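PDB 3F6V: possible transcriptional regulator, ArsR family protein from Rhodococcus sp. RHA1, which probably binds DNA as a transcriptional regulator of the ArsR family, with a winged helix-turn-helix domain in each chain of a two-chain assembly. Local coordinates for residues R93-E97 with A98-T102; F81-S84 with R85-S89. All coordinates share one frame; numbering follows the deposited sequence. Where two conformers were deposited one is given.

Contact 1 of 2, residues R93-E97 with A98-T102; sequences RVLTE and AGLVT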
ATOM      1  N   ARG A  93       0.376 -12.210 -11.949  1.00 14.19           N
ATOM      2  CA  ARG A  93      -0.781 -13.048 -11.602  0.50 14.52           C
ATOM      3  C   ARG A  93      -1.519 -12.502 -10.369  1.00 13.97           C
ATOM      4  O   ARG A  93      -2.754 -12.495 -10.310  1.00 12.91           O
ATOM      5  CB  ARG A  93      -0.335 -14.489 -11.326  0.50 15.10           C
ATOM      6  CG  ARG A  93      -1.473 -15.458 -11.058  0.50 18.51           C
ATOM      7  CD  ARG A  93      -0.969 -16.870 -10.742  0.50 23.77           C
ATOM      8  NE  ARG A  93      -1.994 -17.690 -10.080  0.50 28.71           N
ATOM      9  CZ  ARG A  93      -2.862 -18.459 -10.732  0.50 29.87           C
ATOM     10  NH1 ARG A  93      -2.829 -18.518 -12.060  0.50 31.77           N
ATOM     11  NH2 ARG A  93      -3.763 -19.167 -10.062  0.50 30.93           N
ATOM     12  N   VAL A  94      -0.734 -12.056  -9.380  1.00 12.86           N
ATOM     13  CA  VAL A  94      -1.334 -11.465  -8.164  1.00 12.57           C
ATOM     14  C   VAL A  94      -2.082 -10.178  -8.545  1.00 11.23           C
ATOM     15  O   VAL A  94      -3.239  -9.940  -8.097  1.00 12.12           O
ATOM     16  CB  VAL A  94      -0.276 -11.238  -7.083  1.00 13.48           C
ATOM     17  CG1 VAL A  94      -0.902 -10.576  -5.872  1.00 16.40           C
ATOM     18  CG2 VAL A  94       0.286 -12.583  -6.588  1.00 14.34           C
ATOM     19  N   LEU A  95      -1.456  -9.328  -9.366  1.00 10.40           N
ATOM     20  CA  LEU A  95      -2.099  -8.083  -9.772  1.00 10.49           C
ATOM     21  C   LEU A  95      -3.377  -8.412 -10.590  1.00  9.81           C
ATOM     22  O   LEU A  95      -4.375  -7.684 -10.541  1.00 11.02           O
ATOM     23  CB  LEU A  95      -1.148  -7.288 -10.647  1.00 10.71           C
ATOM     24  CG  LEU A  95      -0.065  -6.594  -9.824  1.00 10.05           C
ATOM     25  CD1 LEU A  95       1.033  -6.083 -10.785  1.00 12.31           C
ATOM     26  CD2 LEU A  95      -0.634  -5.402  -9.087  1.00 12.50           C
ATOM     27  N   THR A  96      -3.354  -9.513 -11.360  1.00 11.20           N
ATOM     28  CA  THR A  96      -4.505  -9.901 -12.168  1.00 11.11           C
ATOM     29  C   THR A  96      -5.659 -10.323 -11.263  1.00 11.85           C
ATOM     30  O   THR A  96      -6.814  -9.885 -11.442  1.00 11.92           O
ATOM     31  CB  THR A  96      -4.181 -11.087 -13.101  1.00 11.76           C
ATOM     32  OG1 THR A  96      -3.198 -10.676 -14.063  1.00 14.22           O
ATOM     33  CG2 THR A  96      -5.442 -11.516 -13.855  1.00 12.46           C
ATOM     34  N   GLU A  97      -5.334 -11.107 -10.244  1.00 12.01           N
ATOM     35  CA  GLU A  97      -6.340 -11.575  -9.293  0.50 13.10           C
ATOM     36  C   GLU A  97      -6.980 -10.392  -8.558  1.00 12.91           C
ATOM     37  O   GLU A  97      -8.184 -10.401  -8.276  1.00 13.59           O
ATOM     38  CB  GLU A  97      -5.715 -12.565  -8.313  0.50 13.43           C
ATOM     39  CG  GLU A  97      -6.711 -13.365  -7.446  0.50 16.87           C
ATOM     40  CD  GLU A  97      -7.653 -14.287  -8.258  0.50 20.08           C
ATOM     41  OE1 GLU A  97      -7.568 -14.322  -9.504  0.50 22.46           O
ATOM     42  OE2 GLU A  97      -8.495 -14.970  -7.648  0.50 24.57           O
ATOM     43  N   ALA A  98      -6.172  -9.378  -8.278  1.00 10.92           N
ATOM     44  CA  ALA A  98      -6.671  -8.150  -7.646  1.00 10.88           C
ATOM     45  C   ALA A  98      -7.433  -7.222  -8.573  1.00 10.06           C
ATOM     46  O   ALA A  98      -7.900  -6.180  -8.144  1.00 12.57           O
ATOM     47  CB  ALA A  98      -5.538  -7.426  -6.951  1.00 11.47           C
ATOM     48  N   GLY A  99      -7.568  -7.572  -9.858  1.00 10.20           N
ATOM     49  CA  GLY A  99      -8.281  -6.748 -10.799  1.00 11.04           C
ATOM     50  C   GLY A  99      -7.555  -5.512 -11.281  1.00  8.77           C
ATOM     51  O   GLY A  99      -8.188  -4.620 -11.885  1.00 11.38           O
ATOM     52  N   LEU A 100      -6.231  -5.473 -11.103  1.00  9.71           N
ATOM     53  CA  LEU A 100      -5.449  -4.301 -11.463  1.00 10.34           C
ATOM     54  C   LEU A 100      -4.832  -4.387 -12.862  1.00 10.52           C
ATOM     55  O   LEU A 100      -4.549  -3.355 -13.464  1.00 11.57           O
ATOM     56  CB  LEU A 100      -4.348  -4.078 -10.409  1.00 11.34           C
ATOM     57  CG  LEU A 100      -4.871  -3.650  -9.032  1.00 10.47           C
ATOM     58  CD1 LEU A 100      -3.812  -3.812  -7.944  1.00 12.68           C
ATOM     59  CD2 LEU A 100      -5.275  -2.144  -9.138  1.00 15.83           C
ATOM     60  N   VAL A 101      -4.607  -5.614 -13.316  1.00 11.18           N
ATOM     61  CA  VAL A 101      -4.075  -5.837 -14.682  1.00 11.38           C
ATOM     62  C   VAL A 101      -4.896  -6.930 -15.333  1.00 10.88           C
ATOM     63  O   VAL A 101      -5.614  -7.680 -14.650  1.00 11.13           O
ATOM     64  CB  VAL A 101      -2.566  -6.189 -14.697  1.00 12.34           C
ATOM     65  CG1 VAL A 101      -1.744  -5.093 -14.011  1.00 13.80           C
ATOM     66  CG2 VAL A 101      -2.304  -7.487 -14.073  1.00 14.57           C
ATOM     67  N   THR A 102      -4.742  -7.053 -16.655  1.00 11.12           N
ATOM     68  CA  THR A 102      -5.548  -7.983 -17.451  1.00 12.56           C
ATOM     69  C   THR A 102      -4.593  -8.655 -18.435  1.00 11.46           C
ATOM     70  O   THR A 102      -3.816  -7.952 -19.075  1.00 12.17           O
ATOM     71  CB  THR A 102      -6.630  -7.152 -18.236  1.00 13.04           C
ATOM     72  OG1 THR A 102      -7.366  -6.333 -17.286  1.00 13.59           O
ATOM     73  CG2 THR A 102      -7.566  -8.058 -18.966  1.00 15.54           C
TER
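Leu95 and Leu100 meet across a Schellman motif that ends helix 85-97 and turns the chain into strand 101-106, the first strand of the wing hairpin in this winged-helix fold. The two leucines approach at a slant, CD2 of Leu95 lying 3.7 Å from CD1 of Leu100. Nearer the backbone, Leu95 CB meets Val101 CG2, and Val101 in turn crosses the side chain of Thr96 at about a right angle. Thr96 OG1 is hydrogen-bonded to Leu92 O, one turn earlier in the helix.

Backbone bonds close the same turn. Leu100 N bonds to Leu95 O at 2.9 Å, the donor nearly in line with the carbonyl, and Val101 N adds a weak bond to the same oxygen. Gly99 N reaches Thr96 O at 2.9 Å from well above the carbonyl plane, a bent approach that goes with the tightening last turn. Gly99 has a positive phi of 76°, a value that favours glycine. Val54 of helix 51-55 touches both Leu95 and Ala98. With CG1 anti to the carbonyl carbon (chi1 -57°), CG2 of Val101 falls between the backbone N and that carbon and comes to 3.3 Å from Thr96 OG1.

Contact 2 of 2, residues F81-S84 with R85-S89; sequences FPAS and RSAIS
The ring of Phe81 carries the CD1 methyl of Ile88 over one face, offset toward the rim on the CD1 side, in a CH-pi contact 4.1 Å from the ring centroid. CD1 of the ring is the nearest ring atom, 3.7 Å from Ile88 CD1, and the two side chains cross at about a right angle. Thr59, Arg62 and Leu63 of helix 58-66 also touch the ring, tying the loop to that helix. In Ile88, chi1 and chi2, both close to -60°, together bring CD1 over the ring. Beside this pair, Ala83 CB rests 3.8 Å from Ala87 CB.

Ser84 is the N-cap of helix 85-97, the second helix of the helix-turn-helix and, in this family, the recognition helix. Its OG, held between the backbone N and the carbonyl carbon (chi1 76°), accepts from Ala87 N at 2.9 Å in a nearly straight bond of 167°. One residue further on, Ile88 N bonds to Ser84 O at 3.0 Å. Serine thus supplies two acceptors to N-H groups of the first turn, while the apolar contacts of Phe81 and Ala83 pin the incoming loop, consistent with a defined start for the helix.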
ATOM      1  N   PHE A  81      13.911  -5.525 -14.103  1.00 25.63           N
ATOM      2  CA  PHE A  81      14.204  -5.943 -12.733  1.00 26.17           C
ATOM      3  C   PHE A  81      15.287  -7.022 -12.692  1.00 27.17           C
ATOM      4  O   PHE A  81      15.372  -7.832 -13.628  1.00 28.19           O
ATOM      5  CB  PHE A  81      12.968  -6.550 -12.075  1.00 25.32           C
ATOM      6  CG  PHE A  81      11.769  -5.670 -12.096  1.00 23.42           C
ATOM      7  CD1 PHE A  81      10.905  -5.708 -13.186  1.00 24.21           C
ATOM      8  CD2 PHE A  81      11.451  -4.863 -10.995  1.00 21.48           C
ATOM      9  CE1 PHE A  81       9.766  -4.913 -13.222  1.00 23.26           C
ATOM     10  CE2 PHE A  81      10.312  -4.061 -11.024  1.00 22.14           C
ATOM     11  CZ  PHE A  81       9.476  -4.093 -12.126  1.00 20.63           C
ATOM     12  N   PRO A  82      16.066  -7.072 -11.592  1.00 28.06           N
ATOM     13  CA  PRO A  82      16.938  -8.234 -11.361  1.00 28.42           C
ATOM     14  C   PRO A  82      16.195  -9.582 -11.203  1.00 28.02           C
ATOM     15  O   PRO A  82      16.783 -10.640 -11.450  1.00 28.26           O
ATOM     16  CB  PRO A  82      17.717  -7.865 -10.079  1.00 28.58           C
ATOM     17  CG  PRO A  82      17.003  -6.724  -9.453  1.00 29.27           C
ATOM     18  CD  PRO A  82      16.264  -6.019 -10.574  1.00 27.79           C
ATOM     19  N   ALA A  83      14.923  -9.551 -10.802  1.00 27.29           N
ATOM     20  CA  ALA A  83      14.147 -10.774 -10.602  1.00 26.37           C
ATOM     21  C   ALA A  83      13.868 -11.511 -11.917  1.00 25.94           C
ATOM     22  O   ALA A  83      13.821 -10.901 -12.979  1.00 26.09           O
ATOM     23  CB  ALA A  83      12.842 -10.459  -9.889  1.00 26.84           C
ATOM     24  N   SER A  84      13.661 -12.817 -11.817  1.00 24.94           N
ATOM     25  CA  SER A  84      13.404 -13.668 -12.984  1.00 24.32           C
ATOM     26  C   SER A  84      12.072 -13.391 -13.657  1.00 23.23           C
ATOM     27  O   SER A  84      11.170 -12.782 -13.054  1.00 21.59           O
ATOM     28  CB  SER A  84      13.441 -15.135 -12.560  1.00 25.21           C
ATOM     29  OG  SER A  84      12.251 -15.471 -11.883  1.00 24.27           O
ATOM     30  N   ARG A  85      11.934 -13.852 -14.895  1.00 22.45           N
ATOM     31  CA  ARG A  85      10.625 -13.921 -15.563  1.00 21.83           C
ATOM     32  C   ARG A  85       9.567 -14.600 -14.704  1.00 21.50           C
ATOM     33  O   ARG A  85       8.422 -14.129 -14.633  1.00 20.99           O
ATOM     34  CB  ARG A  85      10.741 -14.665 -16.893  1.00 22.28           C
ATOM     35  CG  ARG A  85      11.389 -13.807 -17.922  1.00 23.42           C
ATOM     36  CD  ARG A  85      11.811 -14.602 -19.114  1.00 25.96           C
ATOM     37  NE  ARG A  85      12.540 -13.701 -19.994  1.00 26.99           N
ATOM     38  CZ  ARG A  85      12.916 -14.025 -21.228  1.00 30.46           C
ATOM     39  NH1 ARG A  85      12.575 -15.210 -21.735  1.00 30.52           N
ATOM     40  NH2 ARG A  85      13.580 -13.147 -21.972  1.00 32.86           N
ATOM     41  N   SER A  86       9.941 -15.676 -14.027  1.00 20.95           N
ATOM     42  CA  SER A  86       8.994 -16.447 -13.271  1.00 21.19           C
ATOM     43  C   SER A  86       8.474 -15.585 -12.103  1.00 19.37           C
ATOM     44  O   SER A  86       7.269 -15.572 -11.835  1.00 19.46           O
ATOM     45  CB  SER A  86       9.669 -17.725 -12.767  1.00 21.49           C
ATOM     46  OG  SER A  86       8.851 -18.400 -11.839  1.00 27.09           O
ATOM     47  N   ALA A  87       9.394 -14.887 -11.440  1.00 19.58           N
ATOM     48  CA  ALA A  87       9.073 -13.970 -10.333  1.00 18.86           C
ATOM     49  C   ALA A  87       8.140 -12.852 -10.760  1.00 17.87           C
ATOM     50  O   ALA A  87       7.142 -12.552 -10.061  1.00 17.99           O
ATOM     51  CB  ALA A  87      10.351 -13.378  -9.700  1.00 19.57           C
ATOM     52  N   ILE A  88       8.446 -12.239 -11.897  1.00 17.18           N
ATOM     53  CA  ILE A  88       7.645 -11.165 -12.422  1.00 16.53           C
ATOM     54  C   ILE A  88       6.295 -11.679 -12.884  1.00 16.21           C
ATOM     55  O   ILE A  88       5.257 -11.030 -12.661  1.00 16.39           O
ATOM     56  CB  ILE A  88       8.406 -10.424 -13.509  1.00 15.09           C
ATOM     57  CG1 ILE A  88       9.663  -9.786 -12.900  1.00 17.30           C
ATOM     58  CG2 ILE A  88       7.490  -9.389 -14.204  1.00 16.76           C
ATOM     59  CD1 ILE A  88       9.382  -8.749 -11.772  1.00 18.83           C
ATOM     60  N   SER A  89       6.288 -12.806 -13.585  1.00 17.38           N
ATOM     61  CA  SER A  89       5.052 -13.502 -13.923  1.00 17.30           C
ATOM     62  C   SER A  89       4.112 -13.688 -12.700  1.00 17.24           C
ATOM     63  O   SER A  89       2.911 -13.400 -12.800  1.00 17.36           O
ATOM     64  CB  SER A  89       5.367 -14.871 -14.581  1.00 19.21           C
ATOM     65  OG  SER A  89       4.175 -15.444 -15.053  1.00 25.34           O
TER

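Overall arrangement
Contacts 1 and 2 lie at the two ends of helix 85-97. Contact 2 sets its beginning through an N-cap on the protein surface, whereas contact 1 ends it with a Schellman motif in a partly buried setting; their centres lie about 16 Å apart, and they follow one another along the same helix, with residues 90-92 between them. Helix 58-66 takes part at both ends, meeting Phe81 and Ile88 at one and Leu95 at the other. If the helix reads DNA, as in relatives, these two ends would fix its span and its link to the wing. A bound magnesium ion lies about 10 Å from the side chain of Val101.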